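Local structure of coronin (4OZU) at residues 178-181 with 186-189; 196-201 with 253-258; 221-226 with 232-237. The protein is an actin-binding coronin of Toxoplasma gondii that contributes to invasion and egress, represented here by its WD40 beta-propeller domain. One frame throughout, in Å; residues are numbered along the deposited sequence.

Contact 1 of 3, residues 178-181 with 186-189; sequences AKWS and LLAC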
loop_
_atom_site.group_PDB
_atom_site.type_symbol
_atom_site.label_atom_id
_atom_site.label_comp_id
_atom_site.label_asym_id
_atom_site.label_seq_id
_atom_site.Cartn_x
_atom_site.Cartn_y
_atom_site.Cartn_z
ATOM N N ALA A 178 -7.984 -1.191 4.766
ATOM C CA ALA A 178 -8.448 0.188 4.786
ATOM C C ALA A 178 -7.531 1.004 3.890
ATOM O O ALA A 178 -6.317 0.966 4.053
ATOM C CB ALA A 178 -8.469 0.741 6.200
ATOM N N LYS A 179 -8.113 1.706 2.922
ATOM C CA LYS A 179 -7.342 2.450 1.934
ATOM C C LYS A 179 -8.009 3.785 1.617
ATOM O O LYS A 179 -9.229 3.888 1.619
ATOM C CB LYS A 179 -7.186 1.639 0.640
ATOM C CG LYS A 179 -6.378 0.362 0.772
ATOM C CD LYS A 179 -4.886 0.648 0.827
ATOM C CE LYS A 179 -4.097 -0.620 1.098
ATOM N NZ LYS A 179 -2.640 -0.350 1.217
ATOM N N TRP A 180 -7.189 4.794 1.343
ATOM C CA TRP A 180 -7.665 6.124 0.968
ATOM C C TRP A 180 -7.876 6.297 -0.540
ATOM O O TRP A 180 -7.067 5.838 -1.355
ATOM C CB TRP A 180 -6.662 7.194 1.383
ATOM C CG TRP A 180 -6.522 7.483 2.820
ATOM C CD1 TRP A 180 -5.556 7.017 3.668
ATOM C CD2 TRP A 180 -7.336 8.368 3.581
ATOM N NE1 TRP A 180 -5.738 7.549 4.923
ATOM C CE2 TRP A 180 -6.826 8.384 4.892
ATOM C CE3 TRP A 180 -8.457 9.144 3.283
ATOM C CZ2 TRP A 180 -7.401 9.151 5.900
ATOM C CZ3 TRP A 180 -9.025 9.898 4.280
ATOM C CH2 TRP A 180 -8.496 9.900 5.575
ATOM N N SER A 181 -8.936 7.013 -0.896
ATOM C CA SER A 181 -9.095 7.536 -2.251
ATOM C C SER A 181 -7.937 8.454 -2.617
ATOM O O SER A 181 -7.421 9.170 -1.768
ATOM C CB SER A 181 -10.413 8.305 -2.360
ATOM O OG SER A 181 -10.478 9.033 -3.575
ATOM N N LEU A 186 -12.291 10.203 0.886
ATOM C CA LEU A 186 -12.983 9.005 1.339
ATOM C C LEU A 186 -12.012 7.874 1.635
ATOM O O LEU A 186 -10.930 7.790 1.046
ATOM C CB LEU A 186 -13.998 8.548 0.292
ATOM C CG LEU A 186 -15.116 9.542 -0.036
ATOM C CD1 LEU A 186 -15.995 9.025 -1.176
ATOM C CD2 LEU A 186 -15.960 9.842 1.198
ATOM N N LEU A 187 -12.420 7.017 2.567
ATOM C CA LEU A 187 -11.702 5.801 2.894
ATOM C C LEU A 187 -12.596 4.628 2.528
ATOM O O LEU A 187 -13.822 4.719 2.649
ATOM C CB LEU A 187 -11.340 5.772 4.374
ATOM C CG LEU A 187 -10.446 4.621 4.829
ATOM C CD1 LEU A 187 -9.014 5.089 5.002
ATOM C CD2 LEU A 187 -10.994 4.049 6.109
ATOM N N ALA A 188 -11.991 3.559 2.030
ATOM C CA ALA A 188 -12.703 2.308 1.808
ATOM C C ALA A 188 -12.092 1.253 2.699
ATOM O O ALA A 188 -10.871 1.224 2.899
ATOM C CB ALA A 188 -12.649 1.889 0.358
ATOM N N CYS A 189 -12.939 0.397 3.253
ATOM C CA CYS A 189 -12.453 -0.695 4.083
ATOM C C CYS A 189 -13.292 -1.943 3.883
ATOM O O CYS A 189 -14.453 -1.866 3.493
ATOM C CB CYS A 189 -12.447 -0.298 5.559
ATOM S SG CYS A 189 -14.052 0.203 6.217
#
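One methyl of Leu187 lies over a face of the Trp180 indole, and these two side chains carry the contact. Leu187 CD1 is 3.9 Å from the centroid of the five-membered ring of Trp180. It sits only 7° off the ring normal, so the CH-pi contact points almost straight down on the pyrrole part. Leu187 has CG anti to its backbone N (chi1 -173°). This turns the branch across the strand pair, and Leu187 CG also rests 3.5 Å from Lys179 O. The second branch goes another way: Leu187 CD2 meets Ala178 CB at 4.2 Å. Cys189 CB approaches that same Ala178 CB, also at 4.2 Å. Trp180, Leu187, Ala178 and Cys189 share one face of the sheet. The indole NE1 is hydrogen-bonded to the backbone O of Glu137, which helps to fix the rotation of the ring. On this face Trp180 and Leu187 also pack on Ala147 of strand 145-150.

Lys179 and Ala188 occupy the other face. Ala188 is covered there by Cys221 and Trp223, while the Lys179 chain runs away from the pair to a salt bridge with Glu137. The two backbones bond in both directions, with Lys179 N to Ala188 O at 2.8 Å and Ala188 N to Lys179 O at 2.8 Å. Beyond the strand, Ser181 N continues the pattern to Leu186 O at 2.9 Å. Ala178 and Cys189, like Trp180 and Leu187, form non-hydrogen-bonded pairs.

The segments run antiparallel as the first two strands of a four-stranded antiparallel sheet. This is the beta hairpin of a propeller blade, with its two faces packed against neighbouring blades, as expected of a WD40 fold.

Contact 2 of 3, residues 196-201 with 253-258; sequences LNIVDP and RKFDKP
Phe255 reaches across to Leu196 and Ile198 with the far end of its ring. Its CZ is the focus of the tight part. Leu196 CD2 approaches at the ring edge, near the ring plane, and lies 3.6 Å from Phe255 CZ. Ile198 CG1 comes in obliquely and lies 3.7 Å from the same Phe255 CZ. The Leu196 side chain crosses the phenylalanine at about a right angle. With chi1 at -155°, roughly opposite the backbone N, the Phe255 ring extends from the loop toward the strand. Phe255 CE2 also rests 3.8 Å from Leu196 O. No hydrogen bond joins the segments.

Strand 195-200 is the third strand of one propeller blade. Residues 253-258 lie in the loop between the third and fourth strands of the next blade, so the contact bridges two blades of the WD40 domain. Val210 of strand 205-211 adds to the packing round Phe255.

The loop side is looser. Backbones stay well apart, with Ile198 CA and Phe255 CA 9.8 Å from each other. Lys254, Asp256 and Lys257 are exposed to solvent. Arg253 is exposed too, though it makes a salt bridge with Asp231.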
loop_
_atom_site.group_PDB
_atom_site.type_symbol
_atom_site.label_atom_id
_atom_site.label_comp_id
_atom_site.label_asym_id
_atom_site.label_seq_id
_atom_site.Cartn_x
_atom_site.Cartn_y
_atom_site.Cartn_z
ATOM N N LEU A 196 -17.854 -4.298 1.934
ATOM C CA LEU A 196 -17.009 -3.182 1.551
ATOM C C LEU A 196 -17.716 -1.911 1.998
ATOM O O LEU A 196 -18.858 -1.673 1.605
ATOM C CB LEU A 196 -16.768 -3.170 0.042
ATOM C CG LEU A 196 -16.045 -1.941 -0.516
ATOM C CD1 LEU A 196 -14.588 -1.917 -0.082
ATOM C CD2 LEU A 196 -16.162 -1.921 -2.019
ATOM N N ASN A 197 -17.038 -1.108 2.813
ATOM C CA ASN A 197 -17.627 0.091 3.388
ATOM C C ASN A 197 -16.870 1.330 2.961
ATOM O O ASN A 197 -15.638 1.332 2.924
ATOM C CB ASN A 197 -17.646 0.007 4.919
ATOM C CG ASN A 197 -18.146 -1.332 5.425
ATOM O OD1 ASN A 197 -19.341 -1.624 5.373
ATOM N ND2 ASN A 197 -17.227 -2.153 5.928
ATOM N N ILE A 198 -17.622 2.377 2.635
ATOM C CA ILE A 198 -17.049 3.666 2.277
ATOM C C ILE A 198 -17.302 4.655 3.410
ATOM O O ILE A 198 -18.434 4.798 3.879
ATOM C CB ILE A 198 -17.649 4.224 0.974
ATOM C CG1 ILE A 198 -17.683 3.151 -0.121
ATOM C CG2 ILE A 198 -16.866 5.444 0.529
ATOM C CD1 ILE A 198 -16.327 2.578 -0.481
ATOM N N VAL A 199 -16.244 5.352 3.820
ATOM C CA VAL A 199 -16.288 6.229 4.992
ATOM C C VAL A 199 -15.855 7.639 4.646
ATOM O O VAL A 199 -14.815 7.828 4.012
ATOM C CB VAL A 199 -15.374 5.711 6.114
ATOM C CG1 VAL A 199 -15.468 6.609 7.339
ATOM C CG2 VAL A 199 -15.741 4.272 6.473
ATOM N N ASP A 200 -16.662 8.614 5.071
ATOM C CA ASP A 200 -16.321 10.030 4.969
ATOM C C ASP A 200 -15.870 10.528 6.344
ATOM O O ASP A 200 -16.698 10.741 7.231
ATOM C CB ASP A 200 -17.520 10.832 4.461
ATOM C CG ASP A 200 -17.195 12.307 4.214
ATOM O OD1 ASP A 200 -16.335 12.875 4.921
ATOM O OD2 ASP A 200 -17.823 12.900 3.310
ATOM N N PRO A 201 -14.553 10.707 6.536
ATOM C CA PRO A 201 -14.088 11.083 7.880
ATOM C C PRO A 201 -14.480 12.492 8.314
ATOM O O PRO A 201 -14.716 12.713 9.497
ATOM C CB PRO A 201 -12.571 10.966 7.772
ATOM C CG PRO A 201 -12.273 11.105 6.306
ATOM C CD PRO A 201 -13.435 10.484 5.603
ATOM N N ARG A 253 -20.788 5.675 -6.387
ATOM C CA ARG A 253 -21.970 6.486 -6.661
ATOM C C ARG A 253 -23.151 5.641 -7.157
ATOM O O ARG A 253 -24.291 6.120 -7.231
ATOM C CB ARG A 253 -21.634 7.562 -7.689
ATOM C CG ARG A 253 -20.784 8.683 -7.136
ATOM C CD ARG A 253 -20.714 9.860 -8.093
ATOM N NE ARG A 253 -19.962 10.972 -7.516
ATOM C CZ ARG A 253 -18.642 11.113 -7.591
ATOM N NH1 ARG A 253 -17.894 10.216 -8.234
ATOM N NH2 ARG A 253 -18.065 12.161 -7.021
ATOM N N LYS A 254 -22.854 4.393 -7.519
ATOM C CA LYS A 254 -23.842 3.397 -7.947
ATOM C C LYS A 254 -23.453 2.069 -7.309
ATOM O O LYS A 254 -23.031 1.124 -7.990
ATOM C CB LYS A 254 -23.879 3.258 -9.469
ATOM C CG LYS A 254 -24.198 4.531 -10.226
ATOM C CD LYS A 254 -24.526 4.208 -11.678
ATOM C CE LYS A 254 -24.580 5.452 -12.544
ATOM N NZ LYS A 254 -24.963 5.116 -13.943
ATOM N N PHE A 255 -23.597 2.018 -5.991
ATOM C CA PHE A 255 -22.884 1.069 -5.147
ATOM C C PHE A 255 -23.710 -0.166 -4.796
ATOM O O PHE A 255 -23.562 -0.727 -3.717
ATOM C CB PHE A 255 -22.463 1.801 -3.875
ATOM C CG PHE A 255 -21.271 1.218 -3.175
ATOM C CD1 PHE A 255 -20.110 0.875 -3.865
ATOM C CD2 PHE A 255 -21.299 1.057 -1.800
ATOM C CE1 PHE A 255 -19.021 0.363 -3.191
ATOM C CE2 PHE A 255 -20.211 0.545 -1.128
ATOM C CZ PHE A 255 -19.076 0.195 -1.818
ATOM N N ASP A 256 -24.577 -0.586 -5.711
ATOM C CA ASP A 256 -25.492 -1.695 -5.448
ATOM C C ASP A 256 -24.992 -3.005 -6.053
ATOM O O ASP A 256 -25.369 -4.091 -5.610
ATOM C CB ASP A 256 -26.885 -1.369 -5.993
ATOM C CG ASP A 256 -26.882 -1.102 -7.494
ATOM O OD1 ASP A 256 -25.850 -0.631 -8.023
ATOM O OD2 ASP A 256 -27.919 -1.359 -8.145
ATOM N N LYS A 257 -24.150 -2.897 -7.070
ATOM C CA LYS A 257 -23.641 -4.064 -7.773
ATOM C C LYS A 257 -22.318 -3.701 -8.408
ATOM O O LYS A 257 -22.071 -2.524 -8.676
ATOM C CB LYS A 257 -24.630 -4.534 -8.843
ATOM C CG LYS A 257 -24.798 -3.528 -9.977
ATOM C CD LYS A 257 -25.849 -3.937 -11.003
ATOM C CE LYS A 257 -25.907 -2.912 -12.131
ATOM N NZ LYS A 257 -26.930 -3.219 -13.176
ATOM N N PRO A 258 -21.461 -4.701 -8.657
ATOM C CA PRO A 258 -20.192 -4.399 -9.322
ATOM C C PRO A 258 -20.406 -3.792 -10.700
ATOM O O PRO A 258 -21.393 -4.102 -11.371
ATOM C CB PRO A 258 -19.508 -5.771 -9.443
ATOM C CG PRO A 258 -20.220 -6.664 -8.505
ATOM C CD PRO A 258 -21.614 -6.137 -8.379
#

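Contact 3 of 3, residues 221-226 with 232-237; sequences CTWIDG and GHVFTT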
loop_
_atom_site.group_PDB
_atom_site.type_symbol
_atom_site.label_atom_id
_atom_site.label_comp_id
_atom_site.label_asym_id
_atom_site.label_seq_id
_atom_site.Cartn_x
_atom_site.Cartn_y
_atom_site.Cartn_z
ATOM N N CYS A 221 -9.336 -4.435 -0.316
ATOM C CA CYS A 221 -9.680 -3.394 -1.270
ATOM C C CYS A 221 -8.548 -2.407 -1.492
ATOM O O CYS A 221 -7.584 -2.353 -0.737
ATOM C CB CYS A 221 -10.929 -2.631 -0.823
ATOM S SG CYS A 221 -10.657 -1.446 0.540
ATOM N N THR A 222 -8.676 -1.659 -2.578
ATOM C CA THR A 222 -7.895 -0.458 -2.792
ATOM C C THR A 222 -8.685 0.433 -3.750
ATOM O O THR A 222 -9.592 -0.037 -4.435
ATOM C CB THR A 222 -6.503 -0.767 -3.350
ATOM O OG1 THR A 222 -5.668 0.391 -3.220
ATOM C CG2 THR A 222 -6.583 -1.194 -4.799
ATOM N N TRP A 223 -8.346 1.715 -3.797
ATOM C CA TRP A 223 -9.016 2.631 -4.703
ATOM C C TRP A 223 -8.380 2.570 -6.080
ATOM O O TRP A 223 -7.180 2.332 -6.198
ATOM C CB TRP A 223 -8.961 4.054 -4.160
ATOM C CG TRP A 223 -9.861 4.253 -3.008
ATOM C CD1 TRP A 223 -9.614 3.916 -1.716
ATOM C CD2 TRP A 223 -11.168 4.841 -3.034
ATOM N NE1 TRP A 223 -10.687 4.258 -0.923
ATOM C CE2 TRP A 223 -11.655 4.826 -1.711
ATOM C CE3 TRP A 223 -11.971 5.381 -4.041
ATOM C CZ2 TRP A 223 -12.906 5.329 -1.370
ATOM C CZ3 TRP A 223 -13.219 5.879 -3.697
ATOM C CH2 TRP A 223 -13.671 5.848 -2.374
ATOM N N ILE A 224 -9.196 2.772 -7.111
ATOM C CA ILE A 224 -8.708 2.823 -8.475
ATOM C C ILE A 224 -9.264 4.074 -9.157
ATOM O O ILE A 224 -9.822 4.011 -10.249
ATOM C CB ILE A 224 -9.071 1.531 -9.257
ATOM C CG1 ILE A 224 -10.571 1.228 -9.143
ATOM C CG2 ILE A 224 -8.238 0.363 -8.736
ATOM C CD1 ILE A 224 -11.029 0.020 -9.941
ATOM N N ASP A 225 -9.115 5.212 -8.474
ATOM C CA ASP A 225 -9.337 6.519 -9.079
ATOM C C ASP A 225 -7.960 7.089 -9.468
ATOM O O ASP A 225 -7.162 6.379 -10.081
ATOM C CB ASP A 225 -10.149 7.447 -8.144
ATOM C CG ASP A 225 -9.575 7.571 -6.721
ATOM O OD1 ASP A 225 -8.752 6.747 -6.272
ATOM O OD2 ASP A 225 -9.996 8.514 -6.018
ATOM N N GLY A 226 -7.666 8.341 -9.145
ATOM C CA GLY A 226 -6.414 8.926 -9.585
ATOM C C GLY A 226 -6.366 9.150 -11.090
ATOM O O GLY A 226 -7.400 9.185 -11.769
ATOM N N GLY A 232 -14.165 7.893 -7.892
ATOM C CA GLY A 232 -15.026 7.176 -6.973
ATOM C C GLY A 232 -15.083 5.677 -7.158
ATOM O O GLY A 232 -15.959 5.026 -6.590
ATOM N N HIS A 233 -14.159 5.119 -7.936
ATOM C CA HIS A 233 -14.135 3.672 -8.139
ATOM C C HIS A 233 -13.184 2.973 -7.165
ATOM O O HIS A 233 -12.105 3.478 -6.853
ATOM C CB HIS A 233 -13.763 3.331 -9.582
ATOM C CG HIS A 233 -14.885 3.540 -10.552
ATOM N ND1 HIS A 233 -15.558 4.738 -10.667
ATOM C CD2 HIS A 233 -15.470 2.696 -11.435
ATOM C CE1 HIS A 233 -16.500 4.628 -11.585
ATOM N NE2 HIS A 233 -16.470 3.399 -12.067
ATOM N N VAL A 234 -13.623 1.806 -6.702
ATOM C CA VAL A 234 -12.902 0.987 -5.734
ATOM C C VAL A 234 -12.786 -0.422 -6.287
ATOM O O VAL A 234 -13.681 -0.887 -6.987
ATOM C CB VAL A 234 -13.621 0.945 -4.365
ATOM C CG1 VAL A 234 -12.936 -0.041 -3.412
ATOM C CG2 VAL A 234 -13.659 2.318 -3.751
ATOM N N PHE A 235 -11.677 -1.083 -5.970
ATOM C CA PHE A 235 -11.385 -2.441 -6.439
ATOM C C PHE A 235 -11.331 -3.392 -5.256
ATOM O O PHE A 235 -10.697 -3.068 -4.262
ATOM C CB PHE A 235 -10.046 -2.471 -7.173
ATOM C CG PHE A 235 -9.661 -3.831 -7.707
ATOM C CD1 PHE A 235 -10.196 -4.299 -8.895
ATOM C CD2 PHE A 235 -8.743 -4.624 -7.031
ATOM C CE1 PHE A 235 -9.830 -5.535 -9.397
ATOM C CE2 PHE A 235 -8.382 -5.861 -7.526
ATOM C CZ PHE A 235 -8.924 -6.314 -8.714
ATOM N N THR A 236 -11.982 -4.553 -5.352
ATOM C CA THR A 236 -11.879 -5.559 -4.295
ATOM C C THR A 236 -11.426 -6.897 -4.833
ATOM O O THR A 236 -11.682 -7.233 -5.991
ATOM C CB THR A 236 -13.222 -5.789 -3.551
ATOM O OG1 THR A 236 -14.224 -6.218 -4.481
ATOM C CG2 THR A 236 -13.681 -4.530 -2.849
ATOM N N THR A 237 -10.731 -7.637 -3.970
ATOM C CA THR A 237 -10.476 -9.059 -4.159
ATOM C C THR A 237 -11.202 -9.804 -3.066
ATOM O O THR A 237 -11.439 -9.261 -1.991
ATOM C CB THR A 237 -8.989 -9.419 -4.069
ATOM O OG1 THR A 237 -8.532 -9.182 -2.731
ATOM C CG2 THR A 237 -8.166 -8.603 -5.047
HETATM O O HOH W 1 -12.345 9.500 -6.577
#
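Trp223 and Val234 make the main apolar contact. Val234 CG2 is 3.4 Å from the centroid of the six-membered ring of Trp223, 9° off the ring normal. This is a CH-pi contact over one face, and the two side chains cross at a slant. Gly232 CA lies at the ring edge, in its plane. Further along, Cys221 CB meets Thr236 CG2 at 3.9 Å. Phe235 lies on the opposite face of the sheet, and Ile224, just past the strand, lays CG2 against Phe235 CB at 3.7 Å. A chi1 of 52° tucks Ile224 CG1 between the backbone N and the carbonyl carbon, against the backbone of His233.

Backbone bonds join the strands. Phe235 N bonds to Thr222 O at 2.8 Å, and Thr222 N to Phe235 O at 3.0 Å. Just past the end of strand 221-223, Ile224 N bonds to His233 O at 3.0 Å, with the donor 37° out of the carbonyl plane. Together these strands form the hairpin of the first two strands in a four-stranded propeller blade of the WD40 domain.

A water donates to Asp225 OD2 at 2.6 Å and accepts from Gly232 N at 2.8 Å, bridging these loop residues on either side of the turn. Polar side chains tie the hairpin to its surroundings. Asp225 OD2 also bonds to Ser181 OG, and its OD1 takes the Trp182 N-H, so both carboxylate oxygens are engaged. Trp223 NE1 gives its hydrogen to Lys179 O. Thr236 OG1 is bonded to His213 NE2 and Trp250 NE1.

Overall arrangement
Contacts 1 and 3 are matching hairpins, each made by the first two strands of its own four-stranded blade. Their centres are about 9 Å apart. Contact 2 lies about 10 Å from the centre of each. It is farther from the centre of the chain, about 20 Å against about 11 and 12 Å between centres. It shares a sheet with contact 1, where strands 187-191 and 195-200 are neighbours. Along the chain contact 1 closes first, then contact 2 opens, and contact 3 is nested inside the loop that contact 2 closes. Leu196 links contacts 2 and 3, packing on Cys221, Val234 and Thr236. Of the three, only contact 2 spans both blades.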